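Long-range contacts in membrane protein (Acinetobacter baumannii AB307-0294, PDB 5DL5), which forms a beta-barrel channel of the OprD porin family in the outer membrane and probably lets small solutes, perhaps including antibiotics, into the cell: residues S321-F326 and T416-I421; T354-Y359 and E376-V381. One frame throughout, in Å; residues are numbered along the deposited sequence.

Contact 1. Residues S321-F326 and T416-I421. With C8E ((hydroxyethyloxy)tri(ethyloxy)octane), chain B.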
loop_
_atom_site.group_PDB
_atom_site.type_symbol
_atom_site.label_atom_id
_atom_site.label_comp_id
_atom_site.label_asym_id
_atom_site.label_seq_id
_atom_site.Cartn_x
_atom_site.Cartn_y
_atom_site.Cartn_z
ATOM N N SER A 321 -7.210 7.746 3.961
ATOM C CA SER A 321 -6.776 6.370 4.093
ATOM C C SER A 321 -5.825 6.272 5.278
ATOM O O SER A 321 -4.690 6.716 5.176
ATOM C CB SER A 321 -5.979 5.894 2.854
ATOM O OG SER A 321 -5.784 4.457 2.981
ATOM N N TYR A 322 -6.320 5.736 6.373
ATOM C CA TYR A 322 -5.545 5.549 7.623
ATOM C C TYR A 322 -5.890 4.172 8.133
ATOM O O TYR A 322 -5.552 3.233 7.475
ATOM C CB TYR A 322 -5.831 6.677 8.683
ATOM C CG TYR A 322 -5.351 8.069 8.225
ATOM C CD1 TYR A 322 -3.986 8.419 8.324
ATOM C CD2 TYR A 322 -6.233 8.977 7.611
ATOM C CE1 TYR A 322 -3.509 9.633 7.832
ATOM C CE2 TYR A 322 -5.781 10.193 7.119
ATOM C CZ TYR A 322 -4.439 10.554 7.317
ATOM O OH TYR A 322 -4.003 11.778 6.896
ATOM N N MET A 323 -6.625 3.985 9.219
ATOM C CA MET A 323 -7.032 2.626 9.562
ATOM C C MET A 323 -8.191 2.289 8.607
ATOM O O MET A 323 -8.157 1.287 7.946
ATOM C CB MET A 323 -7.441 2.452 10.999
ATOM C CG MET A 323 -7.962 1.018 11.180
ATOM S SD MET A 323 -8.575 0.766 12.824
ATOM C CE MET A 323 -10.073 1.711 12.831
ATOM N N SER A 324 -9.228 3.141 8.520
ATOM C CA SER A 324 -10.232 2.973 7.471
ATOM C C SER A 324 -9.787 3.614 6.203
ATOM O O SER A 324 -9.087 4.627 6.214
ATOM C CB SER A 324 -11.595 3.615 7.896
ATOM O OG SER A 324 -12.469 3.648 6.814
ATOM N N ASP A 325 -10.205 3.053 5.077
ATOM C CA ASP A 325 -9.863 3.627 3.788
ATOM C C ASP A 325 -10.984 4.419 3.152
ATOM O O ASP A 325 -10.801 4.915 2.006
ATOM C CB ASP A 325 -9.473 2.546 2.847
ATOM C CG ASP A 325 -8.111 1.934 3.226
ATOM O OD1 ASP A 325 -7.144 2.659 3.495
ATOM O OD2 ASP A 325 -8.039 0.729 3.147
ATOM N N PHE A 326 -12.133 4.540 3.797
ATOM C CA PHE A 326 -13.210 5.480 3.249
ATOM C C PHE A 326 -13.600 5.086 1.824
ATOM O O PHE A 326 -13.700 5.864 0.915
ATOM C CB PHE A 326 -12.853 6.977 3.435
ATOM C CG PHE A 326 -12.698 7.338 4.935
ATOM C CD1 PHE A 326 -11.512 7.072 5.617
ATOM C CD2 PHE A 326 -13.773 7.828 5.673
ATOM C CE1 PHE A 326 -11.413 7.284 7.026
ATOM C CE2 PHE A 326 -13.694 8.103 7.064
ATOM C CZ PHE A 326 -12.519 7.750 7.749
ATOM N N THR A 416 -13.304 1.090 17.152
ATOM C CA THR A 416 -11.943 0.659 17.444
ATOM C C THR A 416 -11.051 1.774 17.902
ATOM O O THR A 416 -11.125 2.886 17.387
ATOM C CB THR A 416 -11.268 0.140 16.121
ATOM O OG1 THR A 416 -11.966 -1.008 15.644
ATOM C CG2 THR A 416 -9.797 -0.198 16.301
ATOM N N ASN A 417 -10.179 1.428 18.826
ATOM C CA ASN A 417 -9.038 2.159 19.237
ATOM C C ASN A 417 -7.869 1.274 18.780
ATOM O O ASN A 417 -7.650 0.195 19.345
ATOM C CB ASN A 417 -9.069 2.322 20.791
ATOM C CG ASN A 417 -10.406 3.016 21.282
ATOM O OD1 ASN A 417 -11.150 3.653 20.510
ATOM N ND2 ASN A 417 -10.719 2.855 22.563
ATOM N N GLU A 418 -7.056 1.804 17.931
ATOM C CA GLU A 418 -5.960 1.083 17.297
ATOM C C GLU A 418 -4.678 1.733 17.737
ATOM O O GLU A 418 -4.583 2.947 17.720
ATOM C CB GLU A 418 -5.966 1.156 15.783
ATOM C CG GLU A 418 -4.756 0.405 15.145
ATOM C CD GLU A 418 -4.723 0.341 13.603
ATOM O OE1 GLU A 418 -4.511 1.332 12.968
ATOM O OE2 GLU A 418 -4.848 -0.754 13.005
ATOM N N TRP A 419 -3.692 0.941 18.100
ATOM C CA TRP A 419 -2.303 1.473 18.197
ATOM C C TRP A 419 -1.377 0.677 17.289
ATOM O O TRP A 419 -1.505 -0.577 17.281
ATOM C CB TRP A 419 -1.759 1.276 19.581
ATOM C CG TRP A 419 -2.306 2.233 20.552
ATOM C CD1 TRP A 419 -3.381 2.032 21.351
ATOM C CD2 TRP A 419 -1.750 3.510 20.928
ATOM N NE1 TRP A 419 -3.573 3.105 22.126
ATOM C CE2 TRP A 419 -2.598 4.039 21.914
ATOM C CE3 TRP A 419 -0.632 4.252 20.518
ATOM C CZ2 TRP A 419 -2.367 5.285 22.532
ATOM C CZ3 TRP A 419 -0.422 5.528 21.076
ATOM C CH2 TRP A 419 -1.296 6.028 22.081
ATOM N N ARG A 420 -0.404 1.362 16.699
ATOM C CA ARG A 420 0.683 0.722 15.919
ATOM C C ARG A 420 1.971 1.340 16.287
ATOM O O ARG A 420 2.102 2.563 16.350
ATOM C CB ARG A 420 0.608 0.809 14.408
ATOM C CG ARG A 420 -0.708 0.490 13.808
ATOM C CD ARG A 420 -0.609 0.519 12.267
ATOM N NE ARG A 420 -1.955 0.373 11.795
ATOM C CZ ARG A 420 -2.347 0.523 10.508
ATOM N NH1 ARG A 420 -1.478 0.695 9.484
ATOM N NH2 ARG A 420 -3.630 0.476 10.256
ATOM N N ILE A 421 2.958 0.475 16.551
ATOM C CA ILE A 421 4.273 0.949 16.809
ATOM C C ILE A 421 5.260 0.105 15.955
ATOM O O ILE A 421 5.171 -1.199 16.026
ATOM C CB ILE A 421 4.604 0.784 18.283
ATOM C CG1 ILE A 421 3.543 1.490 19.139
ATOM C CG2 ILE A 421 6.008 1.275 18.582
ATOM C CD1 ILE A 421 3.652 1.213 20.591
HETATM C C6 C8E B . -7.095 -13.106 8.581
HETATM C C7 C8E B . -6.643 -12.160 9.731
HETATM C C8 C8E B . -7.771 -11.477 10.540
HETATM O O9 C8E B . -7.467 -10.111 11.002
HETATM C C10 C8E B . -8.467 -9.248 10.469
HETATM C C11 C8E B . -8.074 -8.807 9.048
HETATM O O12 C8E B . -8.736 -7.621 8.668
HETATM C C13 C8E B . -8.457 -6.438 9.430
HETATM C C14 C8E B . -7.369 -5.626 8.778
HETATM O O15 C8E B . -7.687 -4.248 8.602
HETATM C C16 C8E B . -8.882 -3.892 7.892
HETATM C C17 C8E B . -8.523 -2.590 7.179
HETATM O O18 C8E B . -7.503 -1.949 8.003
HETATM C C19 C8E B . -6.481 -1.257 7.273
HETATM C C20 C8E B . -5.588 -0.527 8.262
HETATM O O21 C8E B . -4.655 0.459 7.734
#

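Contact 2. Residues T354-Y359 and E376-V381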
loop_
_atom_site.group_PDB
_atom_site.type_symbol
_atom_site.label_atom_id
_atom_site.label_comp_id
_atom_site.label_asym_id
_atom_site.label_seq_id
_atom_site.Cartn_x
_atom_site.Cartn_y
_atom_site.Cartn_z
ATOM N N THR A 354 1.869 14.180 12.952
ATOM C CA THR A 354 0.760 14.286 12.034
ATOM C C THR A 354 -0.506 14.044 12.828
ATOM O O THR A 354 -0.574 13.078 13.674
ATOM C CB THR A 354 0.822 13.242 10.870
ATOM O OG1 THR A 354 1.789 13.681 9.963
ATOM C CG2 THR A 354 -0.510 13.272 10.037
ATOM N N THR A 355 -1.478 14.943 12.657
ATOM C CA THR A 355 -2.809 14.707 13.267
ATOM C C THR A 355 -3.800 14.900 12.115
ATOM O O THR A 355 -3.595 15.760 11.257
ATOM C CB THR A 355 -3.046 15.541 14.557
ATOM O OG1 THR A 355 -4.221 15.081 15.238
ATOM C CG2 THR A 355 -3.276 16.994 14.258
ATOM N N ALA A 356 -4.864 14.109 12.099
ATOM C CA ALA A 356 -5.846 14.213 11.086
ATOM C C ALA A 356 -7.208 13.760 11.597
ATOM O O ALA A 356 -7.324 12.966 12.558
ATOM C CB ALA A 356 -5.433 13.328 9.882
ATOM N N PHE A 357 -8.235 14.301 10.969
ATOM C CA PHE A 357 -9.622 13.944 11.206
ATOM C C PHE A 357 -10.300 13.698 9.840
ATOM O O PHE A 357 -10.102 14.502 8.982
ATOM C CB PHE A 357 -10.339 15.019 11.937
ATOM C CG PHE A 357 -11.787 14.736 12.105
ATOM C CD1 PHE A 357 -12.208 13.803 13.032
ATOM C CD2 PHE A 357 -12.752 15.392 11.321
ATOM C CE1 PHE A 357 -13.550 13.486 13.190
ATOM C CE2 PHE A 357 -14.119 15.108 11.501
ATOM C CZ PHE A 357 -14.498 14.141 12.433
ATOM N N VAL A 358 -10.939 12.531 9.671
ATOM C CA VAL A 358 -11.613 12.161 8.451
ATOM C C VAL A 358 -13.048 11.708 8.799
ATOM O O VAL A 358 -13.262 10.984 9.809
ATOM C CB VAL A 358 -10.923 10.978 7.698
ATOM C CG1 VAL A 358 -11.606 10.828 6.332
ATOM C CG2 VAL A 358 -9.426 11.261 7.589
ATOM N N TYR A 359 -14.009 12.249 8.043
ATOM C CA TYR A 359 -15.450 11.986 8.304
ATOM C C TYR A 359 -15.999 11.469 7.000
ATOM O O TYR A 359 -15.855 12.171 5.940
ATOM C CB TYR A 359 -16.142 13.296 8.762
ATOM C CG TYR A 359 -17.581 13.108 9.030
ATOM C CD1 TYR A 359 -18.045 12.364 10.161
ATOM C CD2 TYR A 359 -18.515 13.627 8.164
ATOM C CE1 TYR A 359 -19.410 12.144 10.364
ATOM C CE2 TYR A 359 -19.853 13.422 8.331
ATOM C CZ TYR A 359 -20.326 12.678 9.400
ATOM O OH TYR A 359 -21.696 12.579 9.481
ATOM N N GLU A 376 -12.727 8.994 11.869
ATOM C CA GLU A 376 -11.464 8.617 12.368
ATOM C C GLU A 376 -10.632 9.809 12.757
ATOM O O GLU A 376 -10.453 10.735 11.956
ATOM C CB GLU A 376 -10.675 7.794 11.291
ATOM C CG GLU A 376 -9.482 7.075 11.898
ATOM C CD GLU A 376 -8.761 6.112 10.932
ATOM O OE1 GLU A 376 -7.570 5.804 11.242
ATOM O OE2 GLU A 376 -9.331 5.639 9.882
ATOM N N PHE A 377 -10.163 9.774 13.975
ATOM C CA PHE A 377 -9.138 10.690 14.532
ATOM C C PHE A 377 -7.751 9.967 14.633
ATOM O O PHE A 377 -7.594 8.937 15.331
ATOM C CB PHE A 377 -9.533 11.248 15.917
ATOM C CG PHE A 377 -8.568 12.326 16.445
ATOM C CD1 PHE A 377 -8.082 13.366 15.610
ATOM C CD2 PHE A 377 -8.111 12.324 17.819
ATOM C CE1 PHE A 377 -7.195 14.341 16.112
ATOM C CE2 PHE A 377 -7.252 13.323 18.315
ATOM C CZ PHE A 377 -6.802 14.319 17.486
ATOM N N PHE A 378 -6.788 10.476 13.883
ATOM C CA PHE A 378 -5.475 9.803 13.734
ATOM C C PHE A 378 -4.356 10.696 14.302
ATOM O O PHE A 378 -4.363 11.962 14.060
ATOM C CB PHE A 378 -5.279 9.617 12.212
ATOM C CG PHE A 378 -3.863 9.146 11.838
ATOM C CD1 PHE A 378 -3.545 7.782 11.924
ATOM C CD2 PHE A 378 -2.887 10.032 11.426
ATOM C CE1 PHE A 378 -2.247 7.342 11.563
ATOM C CE2 PHE A 378 -1.574 9.605 11.162
ATOM C CZ PHE A 378 -1.274 8.270 11.175
ATOM N N ASN A 379 -3.395 10.107 15.027
ATOM C CA ASN A 379 -2.185 10.798 15.395
ATOM C C ASN A 379 -1.001 9.885 15.146
ATOM O O ASN A 379 -1.074 8.668 15.435
ATOM C CB ASN A 379 -2.195 11.234 16.829
ATOM C CG ASN A 379 -3.124 12.403 17.051
ATOM O OD1 ASN A 379 -2.722 13.542 16.923
ATOM N ND2 ASN A 379 -4.419 12.107 17.321
ATOM N N GLN A 380 0.050 10.462 14.597
ATOM C CA GLN A 380 1.297 9.757 14.494
ATOM C C GLN A 380 2.432 10.651 14.889
ATOM O O GLN A 380 2.513 11.771 14.471
ATOM C CB GLN A 380 1.528 9.206 13.057
ATOM C CG GLN A 380 2.890 8.537 12.942
ATOM C CD GLN A 380 3.006 7.756 11.636
ATOM O OE1 GLN A 380 2.418 6.698 11.456
ATOM N NE2 GLN A 380 3.733 8.304 10.719
ATOM N N VAL A 381 3.275 10.156 15.753
ATOM C CA VAL A 381 4.553 10.743 15.992
ATOM C C VAL A 381 5.635 9.810 15.450
ATOM O O VAL A 381 5.614 8.558 15.662
ATOM C CB VAL A 381 4.796 10.945 17.475
ATOM C CG1 VAL A 381 6.239 11.393 17.736
ATOM C CG2 VAL A 381 3.827 11.967 18.035
#

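Contact 1. Residues S321-F326 and T416-I421
Met323, in the loop between strands 289-300 and 332-341, comes nearest the strand 416-421 at Glu418, with their CA atoms 8.0 Å apart. At that spacing the backbones do not pair: 321-326 is irregular, tied within itself by a bond from Tyr322 N to Ser324 O and by an ST turn in which Ser324 OG accepts from Phe326 N, while 416-421 is extended and turns Thr416, Glu418 and Arg420 toward the loop. The loop segment folds inward against the barrel wall, consistent with porins whose channel is narrowed by internal loops.

Met323 carries the apolar part. With CG anti to its backbone N (chi1 175°), the extended chain carries SD to 3.8 Å from Thr416 CG2, and the bend at chi3 turns CE against Thr416 CB. Nearer the backbone, its CB lies 3.7 Å from Glu418 OE1, a van der Waals contact with the carboxylate.

Arg420 forms a salt bridge with that carboxylate: NH2 donates to Glu418 OE1 at 3.0 Å, the oxygen lying 25° out of the guanidinium plane, and NE adds a weak bond to the same oxygen. Glu418 OE2 has a second cationic partner in Arg41. The detergent C8E bridges the two segments: Arg420 NH2 donates to C8E O21 at 2.7 Å in a nearly straight bond (169°) at the guanidinium edge, and O21 in turn donates to Tyr322 O at 2.9 Å. One hydroxyl thus spans the 4.4 Å between Arg420 NH2 and Tyr322 O.

Strand 416-428 runs between strands 394-404 and 29-43, with backbone bonds to both. Met323 also packs on Tyr402 and Arg41, and the same loop meets strand 371-384 through Glu374 and Glu376.

Contact 2. Residues T354-Y359 and E376-V381
Thr355 and Asn379 face each other as a non-hydrogen-bonded pair of this antiparallel hairpin, and their side chains close the gap: Thr355 OG1 donates to Asn379 OD1 at 2.7 Å, from 47° above the amide's carbonyl plane. Thr355 holds OG1 anti to its backbone N (chi1 -169°), alongside the Asn379 amide and 3.2 Å from Phe377 CE1. Within its own strand, Asn379 ND2 lies 3.2 Å above one face of the Phe377 ring, offset toward the rim.

Thr354, Ala356 and Val358 pair with Gln380, Phe378 and Glu376 through two backbone bonds each. On this face, Thr354 CG2 meets the edge of the Phe378 ring in its plane, 4.0 Å from CE2, and Ala356 CB packs on Phe378 CB.

Farther out, Trp353 NE1 also bonds Asn379 OD1, helping to fix the amide's rotation. The Phe378 ring meets that of Tyr322, and Ser400 OG bonds Glu376 OE1. Backbone bonds thus fix the register, while the face of Thr355, Phe377 and Asn379 adds a polar link beside a ring. The face of Phe378 and Glu376 packs on and bonds to the loop carrying Tyr322, consistent with the hairpin supporting that loop.

How the contacts relate
The two contacts illustrate how a porin wall and an inward-folded loop are tied together. Their centres lie about 9 Å apart, on the same side of the chain's centre. Along the sequence the loop 321-326 comes first, then the hairpin strands 354-359 and 376-381, and finally strand 416-421, so contact 2 falls between the halves of contact 1. Strand 394-404 separates 371-384 from 416-428 in the wall. The loop spans that interval: Glu376 OE1 and OE2 probably accept from Met323 N and Ser324 N, and Phe326 CZ packs 3.5 Å from Val358 CG1. Contact 2 thus supplies wall, and contact 1 extends the loop's hold to a further strand.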